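Local atomic coordinates of antifreeze protein (Uncultured bacterium, PDB entry 6EIO), a protein that binds ice, probably through two faces of its beta-helix, and thereby probably restrains the growth of ice crystals. Residues A99-A102 and S103-T107; G168-A171 and S172-Y175. All coordinates share one frame; numbering follows the deposited sequence. Where two conformers were deposited one is given.

Contact 1: A99-A102 and S103-T107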
ATOM      1  N   ALA A  99       1.277 -15.635  -2.624  1.00  8.45           N
ATOM      2  CA  ALA A  99       1.765 -16.949  -3.009  1.00 10.37           C
ATOM      3  C   ALA A  99       3.254 -16.976  -3.278  1.00  9.91           C
ATOM      4  O   ALA A  99       3.825 -18.065  -3.391  1.00 12.30           O
ATOM      5  CB  ALA A  99       1.039 -17.431  -4.265  1.00 13.61           C
ATOM      6  N   ARG A 100       3.907 -15.831  -3.394  1.00  9.32           N
ATOM      7  CA  ARG A 100       5.312 -15.851  -3.761  1.00  9.39           C
ATOM      8  C   ARG A 100       6.148 -16.539  -2.695  1.00  8.33           C
ATOM      9  O   ARG A 100       5.918 -16.364  -1.499  1.00  7.91           O
ATOM     10  CB  ARG A 100       5.810 -14.448  -4.007  1.00 11.26           C
ATOM     11  CG  ARG A 100       5.139 -13.926  -5.224  1.00 14.36           C
ATOM     12  CD  ARG A 100       5.594 -12.585  -5.576  1.00 14.46           C
ATOM     13  NE  ARG A 100       4.959 -12.158  -6.816  1.00 11.54           N
ATOM     14  CZ  ARG A 100       5.517 -11.305  -7.660  1.00  9.00           C
ATOM     15  NH1 ARG A 100       6.714 -10.798  -7.393  1.00 10.18           N
ATOM     16  NH2 ARG A 100       4.864 -10.910  -8.749  1.00  8.53           N
ATOM     17  N   VAL A 101       7.124 -17.322  -3.149  1.00  9.01           N
ATOM     18  CA  VAL A 101       8.085 -17.979  -2.276  1.00  9.16           C
ATOM     19  C   VAL A 101       9.457 -17.911  -2.927  1.00  8.77           C
ATOM     20  O   VAL A 101       9.575 -17.881  -4.151  1.00  9.87           O
ATOM     21  CB  VAL A 101       7.723 -19.457  -1.990  1.00 11.93           C
ATOM     22  CG1 VAL A 101       6.470 -19.563  -1.139  1.00 14.87           C
ATOM     23  CG2 VAL A 101       7.555 -20.242  -3.290  1.00 17.90           C
ATOM     24  N   ALA A 102      10.499 -17.913  -2.103  1.00  8.89           N
ATOM     25  CA  ALA A 102      11.861 -17.997  -2.589  1.00 10.24           C
ATOM     26  C   ALA A 102      12.720 -18.575  -1.485  1.00  9.05           C
ATOM     27  O   ALA A 102      12.498 -18.310  -0.304  1.00  9.41           O
ATOM     28  CB  ALA A 102      12.401 -16.618  -2.961  1.00 12.80           C
ATOM     29  N   SER A 103      13.737 -19.343  -1.880  1.00 10.75           N
ATOM     30  CA  SER A 103      14.586 -20.008  -0.892  1.00 12.57           C
ATOM     31  C   SER A 103      15.310 -19.009   0.002  1.00  9.93           C
ATOM     32  O   SER A 103      15.660 -19.337   1.144  1.00 12.99           O
ATOM     33  CB  SER A 103      15.607 -20.907  -1.589  1.00 15.62           C
ATOM     34  OG  SER A 103      16.442 -20.166  -2.460  1.00 20.59           O
ATOM     35  N   ASP A 104      15.561 -17.805  -0.506  1.00  9.18           N
ATOM     36  CA  ASP A 104      16.279 -16.763   0.212  1.00  8.67           C
ATOM     37  C   ASP A 104      15.357 -15.670   0.765  1.00  7.68           C
ATOM     38  O   ASP A 104      15.844 -14.615   1.180  1.00  8.42           O
ATOM     39  CB  ASP A 104      17.378 -16.166  -0.673  1.00  9.06           C
ATOM     40  CG  ASP A 104      16.848 -15.597  -2.002  1.00  9.03           C
ATOM     41  OD1 ASP A 104      15.803 -16.054  -2.492  1.00 10.00           O
ATOM     42  OD2 ASP A 104      17.480 -14.684  -2.565  1.00 13.35           O
ATOM     43  N   MET A 105      14.047 -15.904   0.817  1.00  7.71           N
ATOM     44  CA  MET A 105      13.174 -14.897   1.393  0.51  7.36           C
ATOM     45  C   MET A 105      13.489 -14.712   2.874  1.00  7.14           C
ATOM     46  O   MET A 105      14.043 -15.593   3.542  1.00  8.69           O
ATOM     47  CB  MET A 105      11.717 -15.277   1.202  0.51  7.94           C
ATOM     48  CG  MET A 105      11.246 -16.320   2.153  0.51  8.31           C
ATOM     49  SD  MET A 105       9.502 -16.616   1.894  0.51  9.60           S
ATOM     50  CE  MET A 105       9.448 -17.712   0.592  0.51  9.40           C
ATOM     51  N   VAL A 106      13.124 -13.545   3.388  1.00  6.96           N
ATOM     52  CA  VAL A 106      13.489 -13.140   4.733  1.00  6.70           C
ATOM     53  C   VAL A 106      12.249 -12.991   5.593  1.00  6.83           C
ATOM     54  O   VAL A 106      11.299 -12.304   5.205  1.00  8.00           O
ATOM     55  CB  VAL A 106      14.328 -11.854   4.675  1.00  7.84           C
ATOM     56  CG1 VAL A 106      14.551 -11.253   6.048  1.00  9.87           C
ATOM     57  CG2 VAL A 106      15.665 -12.158   4.012  1.00 11.41           C
ATOM     58  N   THR A 107      12.284 -13.580   6.776  1.00  7.75           N
ATOM     59  CA  THR A 107      11.231 -13.380   7.757  1.00  9.46           C
ATOM     60  C   THR A 107      11.527 -12.145   8.604  1.00 10.85           C
ATOM     61  O   THR A 107      12.643 -11.940   9.088  1.00 12.96           O
ATOM     62  CB  THR A 107      11.056 -14.616   8.621  1.00 14.68           C
ATOM     63  OG1 THR A 107      12.289 -14.905   9.270  1.00 24.98           O
ATOM     64  CG2 THR A 107      10.651 -15.773   7.763  1.00 18.20           C
TER
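M105 N donates to A102 O at 3.1 Å, with a nearly straight N-H...O angle of 167°, and so closes a type I beta turn from A102 to M105. The turn delivers the chain from the loop after helix 81-99, the long helix packed alongside the beta-helix of this ice-binding fold, into strand 106-107. The M105 side chain leaves on the A102 side: with chi1 at 78°, CG is placed between the backbone N and the carbonyl carbon, and it comes to 3.4 Å from A102 O, the same atom that takes the hydrogen bond. Further out, the thioether runs alongside V101, but its methyl is modelled too close to the V101-A102 backbone and M105 has a second conformer, so that end of the contact is doubtful. M105 also touches L121 of strand 120-124, the parallel neighbour of the new strand.

The approach to the turn and the turn itself are both held to the N-terminal arm, by R100 and D104. The R100 guanidinium bonds T26 O, Q25 OE1 and P27 O; outside the arm it forms a salt bridge with D96 of helix 81-99, and R100 O accepts from Q150 NE2. Inside the turn, D104 gives one carboxylate oxygen to T22 N and the other to T23 OG1; that second oxygen, D104 OD1, lies 3.5 Å from the methyl carbon A102 CB.

Contact 2: G168-A171 and S172-Y175; sequences GALA and SNIY
L170 and S172 meet where the chain tightens into a short 3-10 turn: S172 OG sits 3.4 Å from L170 CB. One residue on, N173 N donates to L170 O over 2.9 Å at an N-H...O angle of 152°, spanning A171 and S172. The side chains of L170 and N173 run side by side in the same direction, each with CG anti to its own carbonyl carbon, and the extended chi2 of L170 (174°) carries CD1 to 4.0 Å from N173 ND2. On the other flank, I174 CG1 approaches L170 O to 3.6 Å, adding an aliphatic contact to a carbonyl that already accepts the N173 bond.

The turn also fixes the asparagine. S172 OG donates to N173 OD1, the hydroxyl standing above the carbonyl plane of the amide rather than within it. N173 OD1 accepts as well from H235 of the C-terminal His tag, a contact the expression construct supplies, whereas N173 ND2 bonds A145 O, leading into strand 147-151. This is a corner of the beta-helix: strand 163-166 ends one face, and strand 174-178 begins the next, parallel to 147-151 and 193-196, with A169 and I174 both resting on F147.

L170 is the one partly exposed residue of the touching set; the looser part of the contact lies elsewhere and is buried. Beyond A171, where A171 O stands 3.6 Å from I174 N, direct contact gives way to a water, which donates to A171 O and to I174 O, 2.8 Å in each case. The same water lies over one face of the Y175 ring, offset toward its rim.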
ATOM      1  N   GLY A 168      17.878   4.802  -4.771  1.00  6.18           N
ATOM      2  CA  GLY A 168      17.076   4.788  -5.973  1.00  6.76           C
ATOM      3  C   GLY A 168      15.753   4.057  -5.873  1.00  5.98           C
ATOM      4  O   GLY A 168      15.059   3.925  -6.892  1.00  6.84           O
ATOM      5  N   ALA A 169      15.358   3.609  -4.686  1.00  5.72           N
ATOM      6  CA  ALA A 169      14.121   2.852  -4.547  1.00  5.58           C
ATOM      7  C   ALA A 169      12.911   3.700  -4.948  1.00  5.62           C
ATOM      8  O   ALA A 169      12.876   4.920  -4.741  1.00  6.06           O
ATOM      9  CB  ALA A 169      13.963   2.395  -3.095  1.00  5.65           C
ATOM     10  N   LEU A 170      11.896   3.009  -5.470  1.00  5.50           N
ATOM     11  CA  LEU A 170      10.707   3.638  -6.017  1.00  5.66           C
ATOM     12  C   LEU A 170       9.442   3.153  -5.312  1.00  5.24           C
ATOM     13  O   LEU A 170       9.241   1.949  -5.125  1.00  5.37           O
ATOM     14  CB  LEU A 170      10.579   3.285  -7.511  1.00  6.37           C
ATOM     15  CG  LEU A 170      11.741   3.724  -8.399  1.00  8.13           C
ATOM     16  CD1 LEU A 170      11.544   3.188  -9.807  1.00  9.02           C
ATOM     17  CD2 LEU A 170      11.870   5.235  -8.390  1.00 10.12           C
ATOM     18  N   ALA A 171       8.536   4.087  -5.002  1.00  5.34           N
ATOM     19  CA  ALA A 171       7.250   3.716  -4.416  1.00  5.47           C
ATOM     20  C   ALA A 171       6.401   2.847  -5.337  1.00  5.18           C
ATOM     21  O   ALA A 171       5.561   2.082  -4.847  1.00  6.22           O
ATOM     22  CB  ALA A 171       6.486   4.980  -4.014  1.00  6.00           C
ATOM     23  N   SER A 172       6.606   2.951  -6.647  1.00  5.17           N
ATOM     24  CA  SER A 172       5.934   2.098  -7.618  1.00  5.58           C
ATOM     25  C   SER A 172       6.314   0.629  -7.492  1.00  5.53           C
ATOM     26  O   SER A 172       5.693  -0.216  -8.153  1.00  6.83           O
ATOM     27  CB  SER A 172       6.308   2.559  -9.031  1.00  6.04           C
ATOM     28  OG  SER A 172       7.705   2.573  -9.226  1.00  6.11           O
ATOM     29  N   ASN A 173       7.364   0.338  -6.714  1.00  4.92           N
ATOM     30  CA  ASN A 173       8.000  -0.969  -6.715  1.00  5.14           C
ATOM     31  C   ASN A 173       7.946  -1.642  -5.351  1.00  5.10           C
ATOM     32  O   ASN A 173       8.627  -2.657  -5.142  1.00  5.64           O
ATOM     33  CB  ASN A 173       9.454  -0.818  -7.172  1.00  5.23           C
ATOM     34  CG  ASN A 173       9.587  -0.494  -8.655  1.00  5.42           C
ATOM     35  OD1 ASN A 173       8.643  -0.062  -9.317  1.00  6.21           O
ATOM     36  ND2 ASN A 173      10.783  -0.707  -9.176  1.00  7.80           N
ATOM     37  N   ILE A 174       7.129  -1.108  -4.439  1.00  4.97           N
ATOM     38  CA  ILE A 174       6.978  -1.605  -3.080  1.00  5.12           C
ATOM     39  C   ILE A 174       5.527  -2.053  -2.906  1.00  4.87           C
ATOM     40  O   ILE A 174       4.602  -1.287  -3.200  1.00  5.09           O
ATOM     41  CB  ILE A 174       7.329  -0.513  -2.050  1.00  5.25           C
ATOM     42  CG1 ILE A 174       8.786  -0.072  -2.199  1.00  5.76           C
ATOM     43  CG2 ILE A 174       7.030  -1.003  -0.624  1.00  6.28           C
ATOM     44  CD1 ILE A 174       9.099   1.212  -1.458  1.00  7.42           C
ATOM     45  N   TYR A 175       5.340  -3.274  -2.407  1.00  5.01           N
ATOM     46  CA  TYR A 175       4.017  -3.856  -2.245  1.00  4.99           C
ATOM     47  C   TYR A 175       3.888  -4.446  -0.850  1.00  5.12           C
ATOM     48  O   TYR A 175       4.773  -5.190  -0.399  1.00  6.90           O
ATOM     49  CB  TYR A 175       3.807  -4.963  -3.256  1.00  5.75           C
ATOM     50  CG  TYR A 175       4.041  -4.563  -4.688  1.00  6.00           C
ATOM     51  CD1 TYR A 175       5.307  -4.662  -5.243  1.00  7.41           C
ATOM     52  CD2 TYR A 175       3.004  -4.110  -5.490  1.00  6.32           C
ATOM     53  CE1 TYR A 175       5.535  -4.355  -6.560  1.00  7.18           C
ATOM     54  CE2 TYR A 175       3.219  -3.791  -6.814  1.00  6.94           C
ATOM     55  CZ  TYR A 175       4.497  -3.945  -7.351  1.00  7.18           C
ATOM     56  OH  TYR A 175       4.767  -3.718  -8.678  1.00  8.76           O
TER
HETATM   57  O   HOH W   1       3.733   0.058  -5.556  1.00  7.06           O

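How the contacts relate
Contact 1 is a surface turn far out on the chain, and contact 2 a buried corner nearer its centre; their centres are 18 Å apart and their nearest atoms about 7 Å, without touching. Both are tight turns that open a parallel strand: 106-107 leads through 120-124 and 147-151 to 174-178, so both feed the same side of the beta-helix. Their chemistry follows their place. In residues 99-107 the charged side chains R100 and D104 find their partners outside the contact, in helix 81-99 and the N-terminal arm, whereas residues 168-175 use a serine-asparagine bond, aliphatic carbons laid against polar atoms, and a bridging water.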